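Local coordinates for protein type II restriction enzyme AgeI (Thalassobius gelatinovorus, PDB 5DWA) that recognises the double-stranded DNA sequence 5'-ACCGGT-3' and cleaves it after the first A, leaving fragments with 5'-phosphates, at residues A95-L100 against K140-I145; E102-V107 against F238-R243. All blocks are in the same frame, centred on the assembly; numbering follows the deposited sequence. Where two conformers were deposited one is given.

In the fold
Past two strands and three helices from the N terminus, helix 84-109 supplies the opening segment of both contacts: residues 95-100, then, slightly further on, residues 102-107. Contact 1 closes the shorter loop, when the chain returns after strand 113-117 and helix 123-130 to enter strand 143-148 through residues 140-145. Contact 2 closes a much longer one, since strands 159-168 and 191-196 intervene before residues 238-243 leave strand 236-239. Taken in order the segments alternate, so the two loops cross rather than nest. Together they tie one helix to two strands of the mixed six-stranded sheet, 143-148 near one end of its order and 236-239 next to the last strand at the other.

Contact 1: A95-L100 against K140-I145; sequences AFEVAL and KVDVMI. With nucleotides of chain C.
Glu-97 lays its aliphatic part along Val-143, the two side chains running past each other in opposite directions with Glu-97 CB 4.0 Å from Val-143 CG2. Its CG is anti to the carbonyl carbon (chi1 -58°) and the chain stays extended at chi2, which carries the carboxylate across to Asp-142. There Glu-97 OE1 comes 3.5 Å from Asp-142 CB and 3.1 Å from Asp-142 O; these two oxygens are both acceptors, so they adjoin without bonding. The carboxylate planes stand 54° apart. A classic beta bulge opens strand 143-148, where Asp-142 and Val-143 together stand opposite the single residue Ile-165 of strand 159-168, and Asp-142 OD2 is held by the backbone N of Ala-167. In a PD-(D/E)XK nuclease the place of Asp-142, at the start of a strand inside the mixed sheet and near a DNA phosphate, is consistent with the aspartate of the family motif. Lys-140 is long enough to reach the DNA backbone: with CG anti to its own N and a bend at chi2 (52°), it brings NZ 2.5 Å from OP1 of DC5 of chain C, an unusually short hydrogen bond, and makes a weak one to O5' of that nucleotide.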
ATOM      1  N   ALA A  95      11.424 -11.319   3.242  1.00 12.82           N
ATOM      2  CA  ALA A  95      12.110 -12.489   2.705  1.00 11.23           C
ATOM      3  C   ALA A  95      12.894 -12.150   1.440  1.00 11.56           C
ATOM      4  O   ALA A  95      13.961 -12.706   1.213  1.00 12.24           O
ATOM      5  CB  ALA A  95      11.121 -13.608   2.425  1.00 11.79           C
ATOM      6  N   PHE A  96      12.378 -11.251   0.604  1.00 11.84           N
ATOM      7  CA  PHE A  96      13.110 -10.900  -0.609  1.00 11.76           C
ATOM      8  C   PHE A  96      14.396 -10.130  -0.253  1.00 11.65           C
ATOM      9  O   PHE A  96      15.447 -10.334  -0.871  1.00 12.06           O
ATOM     10  CB  PHE A  96      12.206 -10.105  -1.560  1.00 12.45           C
ATOM     11  CG  PHE A  96      12.863  -9.735  -2.859  1.00 12.09           C
ATOM     12  CD1 PHE A  96      13.609 -10.653  -3.577  1.00 13.19           C
ATOM     13  CD2 PHE A  96      12.714  -8.457  -3.368  1.00 12.84           C
ATOM     14  CE1 PHE A  96      14.203 -10.294  -4.782  1.00 13.32           C
ATOM     15  CE2 PHE A  96      13.308  -8.085  -4.567  1.00 12.85           C
ATOM     16  CZ  PHE A  96      14.054  -9.004  -5.275  1.00 13.72           C
ATOM     17  N   GLU A  97      14.320  -9.259   0.750  1.00 11.28           N
ATOM     18  CA  GLU A  97      15.530  -8.620   1.287  1.00 11.89           C
ATOM     19  C   GLU A  97      16.555  -9.664   1.749  1.00 12.63           C
ATOM     20  O   GLU A  97      17.739  -9.571   1.413  1.00 12.77           O
ATOM     21  CB  GLU A  97      15.192  -7.706   2.453  1.00 12.41           C
ATOM     22  CG  GLU A  97      14.193  -6.613   2.104  1.00 14.57           C
ATOM     23  CD  GLU A  97      13.857  -5.798   3.331  1.00 18.88           C
ATOM     24  OE1 GLU A  97      14.741  -5.059   3.804  1.00 20.00           O
ATOM     25  OE2 GLU A  97      12.732  -5.927   3.849  1.00 22.25           O
ATOM     26  N   VAL A  98      16.102 -10.640   2.536  1.00 12.45           N
ATOM     27  CA  VAL A  98      16.975 -11.729   2.990  1.00 12.27           C
ATOM     28  C   VAL A  98      17.644 -12.416   1.808  1.00 12.58           C
ATOM     29  O   VAL A  98      18.844 -12.660   1.817  1.00 13.75           O
ATOM     30  CB  VAL A  98      16.198 -12.781   3.815  1.00 13.02           C
ATOM     31  CG1 VAL A  98      17.045 -14.048   4.026  1.00 13.86           C
ATOM     32  CG2 VAL A  98      15.783 -12.204   5.150  1.00 13.66           C
ATOM     33  N   ALA A  99      16.858 -12.727   0.787  1.00 12.05           N
ATOM     34  CA  ALA A  99      17.369 -13.431  -0.381  1.00 12.82           C
ATOM     35  C   ALA A  99      18.386 -12.591  -1.164  1.00 12.20           C
ATOM     36  O   ALA A  99      19.396 -13.124  -1.619  1.00 12.42           O
ATOM     37  CB  ALA A  99      16.217 -13.850  -1.285  1.00 13.35           C
ATOM     38  N   LEU A 100      18.131 -11.292  -1.322  1.00 12.03           N
ATOM     39  CA  LEU A 100      19.069 -10.419  -2.028  1.00 13.18           C
ATOM     40  C   LEU A 100      20.434 -10.402  -1.337  1.00 12.56           C
ATOM     41  O   LEU A 100      21.474 -10.509  -1.992  1.00 12.98           O
ATOM     42  CB  LEU A 100      18.528  -8.990  -2.125  1.00 14.15           C
ATOM     43  CG  LEU A 100      17.447  -8.765  -3.171  1.00 13.91           C
ATOM     44  CD1 LEU A 100      16.853  -7.371  -2.971  1.00 15.36           C
ATOM     45  CD2 LEU A 100      18.026  -8.913  -4.570  1.00 13.87           C
ATOM     46  N   LYS A 140      11.643   4.936   3.371  1.00 15.57           N
ATOM     47  CA  LYS A 140      11.283   3.883   2.413  1.00 15.75           C
ATOM     48  C   LYS A 140      12.487   3.486   1.567  1.00 15.95           C
ATOM     49  O   LYS A 140      12.590   3.824   0.379  1.00 16.78           O
ATOM     50  CB  LYS A 140      10.109   4.322   1.521  1.00 17.14           C
ATOM     51  CG  LYS A 140       9.544   3.235   0.598  1.00 19.12           C
ATOM     52  CD  LYS A 140       9.179   1.947   1.345  1.00 21.36           C
ATOM     53  CE  LYS A 140       8.201   1.102   0.514  1.00 22.33           C
ATOM     54  NZ  LYS A 140       8.077  -0.293   1.015  1.00 24.79           N
ATOM     55  N   VAL A 141      13.408   2.777   2.213  1.00 16.40           N
ATOM     56  CA  VAL A 141      14.540   2.140   1.552  1.00 16.11           C
ATOM     57  C   VAL A 141      14.829   0.894   2.372  1.00 14.46           C
ATOM     58  O   VAL A 141      14.664   0.911   3.592  1.00 15.43           O
ATOM     59  CB  VAL A 141      15.757   3.086   1.447  1.00 18.80           C
ATOM     60  CG1 VAL A 141      16.256   3.504   2.820  1.00 18.78           C
ATOM     61  CG2 VAL A 141      16.860   2.447   0.622  1.00 18.83           C
ATOM     62  N   ASP A 142      15.223  -0.193   1.717  1.00 12.26           N
ATOM     63  CA  ASP A 142      15.190  -1.502   2.370  1.00 11.43           C
ATOM     64  C   ASP A 142      16.541  -2.112   2.721  1.00 11.99           C
ATOM     65  O   ASP A 142      16.702  -2.681   3.794  1.00 13.87           O
ATOM     66  CB  ASP A 142      14.401  -2.465   1.480  1.00 12.16           C
ATOM     67  CG  ASP A 142      13.049  -1.908   1.112  1.00 15.02           C
ATOM     68  OD1 ASP A 142      12.324  -1.490   2.036  1.00 17.62           O
ATOM     69  OD2 ASP A 142      12.730  -1.849  -0.088  1.00 16.43           O
ATOM     70  N   VAL A 143      17.490  -2.024   1.805  1.00 11.14           N
ATOM     71  CA  VAL A 143      18.780  -2.671   1.993  1.00 11.44           C
ATOM     72  C   VAL A 143      19.868  -1.629   1.736  1.00 11.11           C
ATOM     73  O   VAL A 143      19.834  -0.923   0.729  1.00 13.55           O
ATOM     74  CB  VAL A 143      18.946  -3.884   1.047  1.00 13.91           C
ATOM     75  CG1 VAL A 143      20.296  -4.546   1.242  1.00 13.33           C
ATOM     76  CG2 VAL A 143      17.791  -4.893   1.202  1.00 14.26           C
ATOM     77  N   MET A 144      20.826  -1.492   2.641  1.00 11.93           N
ATOM     78  CA  MET A 144      21.859  -0.498   2.389  1.00 12.89           C
ATOM     79  C   MET A 144      23.027  -1.130   1.640  1.00 13.15           C
ATOM     80  O   MET A 144      23.248  -2.342   1.719  1.00 13.41           O
ATOM     81  CB  MET A 144      22.306   0.180   3.695  1.00 16.98           C
ATOM     82  CG  MET A 144      23.319  -0.545   4.534  1.00 21.65           C
ATOM     83  SD  MET A 144      23.953   0.536   5.852  1.00 23.13           S
ATOM     84  CE  MET A 144      24.307  -0.715   7.072  1.00 23.98           C
ATOM     85  N   ILE A 145      23.716  -0.306   0.856  1.00 12.54           N
ATOM     86  CA  ILE A 145      24.892  -0.728   0.108  1.00 13.06           C
ATOM     87  C   ILE A 145      26.083   0.013   0.680  1.00 13.39           C
ATOM     88  O   ILE A 145      26.020   1.237   0.846  1.00 12.97           O
ATOM     89  CB  ILE A 145      24.779  -0.430  -1.400  1.00 11.99           C
ATOM     90  CG1 ILE A 145      23.421  -0.873  -1.959  1.00 12.38           C
ATOM     91  CG2 ILE A 145      25.938  -1.083  -2.160  1.00 12.09           C
ATOM     92  CD1 ILE A 145      23.147  -0.318  -3.354  1.00 13.20           C
TER
ATOM     93  P    DC C   5       6.358  -0.969   3.566  1.00 26.93           P
ATOM     94  OP1  DC C   5       7.755  -0.467   3.536  1.00 27.58           O
ATOM     95  OP2  DC C   5       5.264  -0.138   3.019  1.00 30.66           O
ATOM     96  O5'  DC C   5       6.327  -2.394   2.850  1.00 23.77           O
ATOM     97  C5'  DC C   5       7.250  -3.399   3.233  1.00 22.20           C
ATOM     98  C4'  DC C   5       6.545  -4.729   3.385  1.00 19.26           C
ATOM     99  O4'  DC C   5       5.664  -4.667   4.511  1.00 17.98           O
ATOM    100  C3'  DC C   5       5.666  -5.096   2.207  1.00 19.37           C
ATOM    101  O3'  DC C   5       6.443  -5.821   1.283  1.00 20.77           O
ATOM    102  C2'  DC C   5       4.570  -5.969   2.842  1.00 18.12           C
ATOM    103  C1'  DC C   5       4.561  -5.536   4.316  1.00 17.24           C
ATOM    104  N1   DC C   5       3.323  -4.807   4.754  1.00 17.17           N
ATOM    105  C2   DC C   5       2.477  -5.383   5.709  1.00 16.41           C
ATOM    106  O2   DC C   5       2.763  -6.490   6.166  1.00 15.82           O
ATOM    107  N3   DC C   5       1.373  -4.708   6.113  1.00 17.82           N
ATOM    108  C4   DC C   5       1.101  -3.500   5.594  1.00 18.47           C
ATOM    109  N4   DC C   5       0.005  -2.868   6.025  1.00 20.02           N
ATOM    110  C5   DC C   5       1.955  -2.891   4.630  1.00 18.89           C
ATOM    111  C6   DC C   5       3.038  -3.567   4.238  1.00 18.69           C
TER

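Contact 2: E102-V107 against F238-R243; sequences ERYNPV and FSYNLR
Tyr-104 and Tyr-240 approach from opposite directions and meet through their hydroxyls, Tyr-104 OH lying 2.6 Å from Tyr-240 OH. The two hydroxyls are hydrogen-bonded, and Tyr-104 OH is also bonded to Asp-267 OD2. A phenol suits both places: its ring can be buried, while its hydroxyl supplies a polar link at the end of a long rigid arm. That length matters because the nearest CA atoms of the two segments, those of Tyr-104 and Phe-238, are 13.1 Å apart.

The apolar contact is slight, with Tyr-104 CE2 4.2 Å from Tyr-240 CZ. Each hydroxyl oxygen sits at the edge of the other ring, near its plane, Tyr-240 OH 3.4 Å from Tyr-104 CE2 and Tyr-104 OH 3.3 Å from Tyr-240 CE2, and so the rings do not stack. Tyr-240 has CG anti to its carbonyl carbon (chi1 -58°), which aims the ring at the helix. The pair thus joins helix 84-109 to the end of strand 236-239 in the alpha/beta core of the nuclease, and helix 268-277 lines the same place, Thr-270 against Tyr-104 and Phe-269 against Tyr-240.

Side-chain to backbone hydrogen bonds shape the turn that follows the strand, using short side chains whose acceptor oxygen can fold back. Ser-239 OG accepts from Asn-241 N at 3.1 Å, an ST turn, and Asn-241 OD1 accepts from Arg-243 N at 2.9 Å, an Asx turn, with the donor 36° out of the carbonyl plane. Asn-241 ND2 gives to the carbonyls of Asp-198 and Asn-211.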
ATOM      1  N   GLU A 102      21.656 -12.637   0.875  1.00 14.71           N
ATOM      2  CA  GLU A 102      22.243 -13.979   0.847  1.00 15.64           C
ATOM      3  C   GLU A 102      22.886 -14.287  -0.506  1.00 16.04           C
ATOM      4  O   GLU A 102      23.989 -14.845  -0.571  1.00 17.37           O
ATOM      5  CB  GLU A 102      21.177 -15.029   1.172  1.00 18.61           C
ATOM      6  CG  GLU A 102      21.689 -16.469   1.207  1.00 21.20           C
ATOM      7  CD  GLU A 102      22.505 -16.768   2.444  1.00 23.72           C
ATOM      8  OE1 GLU A 102      22.115 -16.324   3.547  1.00 25.68           O
ATOM      9  OE2 GLU A 102      23.545 -17.442   2.314  1.00 24.79           O
ATOM     10  N   ARG A 103      22.205 -13.916  -1.585  0.56 14.69           N
ATOM     11  CA  ARG A 103      22.677 -14.253  -2.924  0.56 15.37           C
ATOM     12  C   ARG A 103      23.856 -13.389  -3.357  0.56 16.37           C
ATOM     13  O   ARG A 103      24.807 -13.893  -3.958  0.56 17.21           O
ATOM     14  CB  ARG A 103      21.542 -14.129  -3.947  0.56 15.26           C
ATOM     15  CG  ARG A 103      21.934 -14.503  -5.376  0.56 16.60           C
ATOM     16  CD  ARG A 103      22.216 -13.261  -6.211  0.56 17.19           C
ATOM     17  NE  ARG A 103      22.536 -13.559  -7.607  0.56 17.24           N
ATOM     18  CZ  ARG A 103      23.771 -13.641  -8.094  0.56 17.27           C
ATOM     19  NH1 ARG A 103      24.816 -13.460  -7.296  0.56 17.53           N
ATOM     20  NH2 ARG A 103      23.963 -13.908  -9.379  0.56 18.09           N
ATOM     21  N   TYR A 104      23.789 -12.092  -3.067  1.00 16.06           N
ATOM     22  CA  TYR A 104      24.781 -11.169  -3.594  1.00 13.97           C
ATOM     23  C   TYR A 104      26.003 -10.893  -2.736  1.00 15.26           C
ATOM     24  O   TYR A 104      27.050 -10.578  -3.287  1.00 16.23           O
ATOM     25  CB  TYR A 104      24.095  -9.849  -3.932  1.00 13.64           C
ATOM     26  CG  TYR A 104      23.345  -9.931  -5.233  1.00 13.90           C
ATOM     27  CD1 TYR A 104      24.018 -10.197  -6.414  1.00 14.48           C
ATOM     28  CD2 TYR A 104      21.968  -9.756  -5.285  1.00 14.25           C
ATOM     29  CE1 TYR A 104      23.350 -10.280  -7.621  1.00 16.00           C
ATOM     30  CE2 TYR A 104      21.291  -9.830  -6.490  1.00 15.04           C
ATOM     31  CZ  TYR A 104      21.988 -10.092  -7.655  1.00 16.35           C
ATOM     32  OH  TYR A 104      21.330 -10.168  -8.862  1.00 18.66           O
ATOM     33  N   ASN A 105      25.895 -10.987  -1.415  1.00 14.39           N
ATOM     34  CA  ASN A 105      27.049 -10.632  -0.592  1.00 15.65           C
ATOM     35  C   ASN A 105      28.317 -11.451  -0.858  1.00 17.88           C
ATOM     36  O   ASN A 105      29.400 -10.879  -0.844  1.00 17.01           O
ATOM     37  CB  ASN A 105      26.693 -10.686   0.896  1.00 16.11           C
ATOM     38  CG  ASN A 105      26.256  -9.325   1.420  1.00 16.08           C
ATOM     39  OD1 ASN A 105      26.239  -8.358   0.671  1.00 17.14           O
ATOM     40  ND2 ASN A 105      25.910  -9.246   2.695  1.00 15.72           N
ATOM     41  N   PRO A 106      28.198 -12.770  -1.116  1.00 19.02           N
ATOM     42  CA  PRO A 106      29.445 -13.491  -1.417  1.00 22.09           C
ATOM     43  C   PRO A 106      30.196 -12.945  -2.639  1.00 23.69           C
ATOM     44  O   PRO A 106      31.419 -12.810  -2.597  1.00 27.30           O
ATOM     45  CB  PRO A 106      28.963 -14.924  -1.670  1.00 22.07           C
ATOM     46  CG  PRO A 106      27.719 -15.043  -0.866  1.00 21.48           C
ATOM     47  CD  PRO A 106      27.058 -13.693  -0.962  1.00 20.21           C
ATOM     48  N   VAL A 107      29.473 -12.631  -3.707  1.00 22.94           N
ATOM     49  CA  VAL A 107      30.092 -12.134  -4.926  1.00 23.01           C
ATOM     50  C   VAL A 107      30.577 -10.699  -4.754  1.00 21.78           C
ATOM     51  O   VAL A 107      31.653 -10.332  -5.227  1.00 23.74           O
ATOM     52  CB  VAL A 107      29.110 -12.226  -6.115  1.00 26.16           C
ATOM     53  CG1 VAL A 107      29.703 -11.588  -7.363  1.00 27.54           C
ATOM     54  CG2 VAL A 107      28.743 -13.679  -6.370  1.00 27.72           C
ATOM     55  N   PHE A 238      16.511  -3.489 -11.534  1.00 14.08           N
ATOM     56  CA  PHE A 238      16.859  -4.865 -11.846  1.00 14.74           C
ATOM     57  C   PHE A 238      15.664  -5.737 -11.562  1.00 14.67           C
ATOM     58  O   PHE A 238      15.175  -5.764 -10.443  1.00 14.18           O
ATOM     59  CB  PHE A 238      18.078  -5.307 -11.038  1.00 16.12           C
ATOM     60  CG  PHE A 238      19.313  -4.545 -11.387  1.00 17.00           C
ATOM     61  CD1 PHE A 238      19.570  -3.313 -10.799  1.00 17.57           C
ATOM     62  CD2 PHE A 238      20.196  -5.028 -12.340  1.00 17.06           C
ATOM     63  CE1 PHE A 238      20.700  -2.596 -11.137  1.00 18.09           C
ATOM     64  CE2 PHE A 238      21.316  -4.308 -12.686  1.00 18.47           C
ATOM     65  CZ  PHE A 238      21.569  -3.092 -12.083  1.00 18.87           C
ATOM     66  N   SER A 239      15.170  -6.410 -12.598  1.00 14.98           N
ATOM     67  CA  SER A 239      14.038  -7.304 -12.448  1.00 14.40           C
ATOM     68  C   SER A 239      14.487  -8.740 -12.601  1.00 14.50           C
ATOM     69  O   SER A 239      15.348  -9.048 -13.429  1.00 15.12           O
ATOM     70  CB  SER A 239      12.951  -6.986 -13.473  1.00 14.68           C
ATOM     71  OG  SER A 239      11.939  -7.983 -13.423  1.00 15.18           O
ATOM     72  N   TYR A 240      13.889  -9.618 -11.806  1.00 14.88           N
ATOM     73  CA  TYR A 240      14.202 -11.038 -11.883  1.00 15.31           C
ATOM     74  C   TYR A 240      13.001 -11.813 -12.394  1.00 14.88           C
ATOM     75  O   TYR A 240      12.876 -13.018 -12.180  1.00 15.11           O
ATOM     76  CB  TYR A 240      14.673 -11.551 -10.522  1.00 15.26           C
ATOM     77  CG  TYR A 240      15.888 -10.787 -10.058  1.00 15.43           C
ATOM     78  CD1 TYR A 240      15.768  -9.722  -9.167  1.00 15.48           C
ATOM     79  CD2 TYR A 240      17.147 -11.083 -10.566  1.00 15.91           C
ATOM     80  CE1 TYR A 240      16.888  -8.996  -8.763  1.00 16.28           C
ATOM     81  CE2 TYR A 240      18.264 -10.360 -10.172  1.00 16.92           C
ATOM     82  CZ  TYR A 240      18.123  -9.321  -9.269  1.00 17.47           C
ATOM     83  OH  TYR A 240      19.229  -8.592  -8.881  1.00 18.18           O
ATOM     84  N   ASN A 241      12.115 -11.096 -13.073  1.00 13.86           N
ATOM     85  CA  ASN A 241      11.091 -11.742 -13.877  1.00 13.92           C
ATOM     86  C   ASN A 241      11.615 -11.819 -15.297  1.00 14.30           C
ATOM     87  O   ASN A 241      11.771 -10.787 -15.944  1.00 15.23           O
ATOM     88  CB  ASN A 241       9.778 -10.957 -13.823  1.00 13.75           C
ATOM     89  CG  ASN A 241       8.623 -11.696 -14.473  1.00 14.57           C
ATOM     90  OD1 ASN A 241       8.821 -12.518 -15.366  1.00 14.43           O
ATOM     91  ND2 ASN A 241       7.404 -11.408 -14.021  1.00 15.76           N
ATOM     92  N   LEU A 242      11.887 -13.029 -15.787  1.00 15.57           N
ATOM     93  CA  LEU A 242      12.424 -13.175 -17.139  1.00 17.61           C
ATOM     94  C   LEU A 242      11.492 -12.611 -18.224  1.00 17.85           C
ATOM     95  O   LEU A 242      11.931 -12.383 -19.350  1.00 19.85           O
ATOM     96  CB  LEU A 242      12.731 -14.643 -17.433  1.00 18.92           C
ATOM     97  CG  LEU A 242      13.733 -15.302 -16.484  1.00 19.99           C
ATOM     98  CD1 LEU A 242      14.035 -16.741 -16.922  1.00 20.67           C
ATOM     99  CD2 LEU A 242      15.007 -14.469 -16.391  1.00 21.29           C
ATOM    100  N   ARG A 243      10.220 -12.381 -17.889  1.00 17.19           N
ATOM    101  CA  ARG A 243       9.268 -11.778 -18.833  1.00 16.89           C
ATOM    102  C   ARG A 243       9.294 -10.254 -18.876  1.00 16.49           C
ATOM    103  O   ARG A 243       8.709  -9.650 -19.776  1.00 18.16           O
ATOM    104  CB  ARG A 243       7.843 -12.231 -18.517  1.00 16.10           C
ATOM    105  CG  ARG A 243       7.635 -13.709 -18.731  1.00 16.47           C
ATOM    106  CD  ARG A 243       6.163 -14.074 -18.687  1.00 17.70           C
ATOM    107  NE  ARG A 243       6.035 -15.512 -18.524  1.00 18.51           N
ATOM    108  CZ  ARG A 243       6.193 -16.137 -17.359  1.00 18.62           C
ATOM    109  NH1 ARG A 243       6.462 -15.440 -16.256  1.00 17.21           N
ATOM    110  NH2 ARG A 243       6.088 -17.454 -17.289  1.00 20.79           N
TER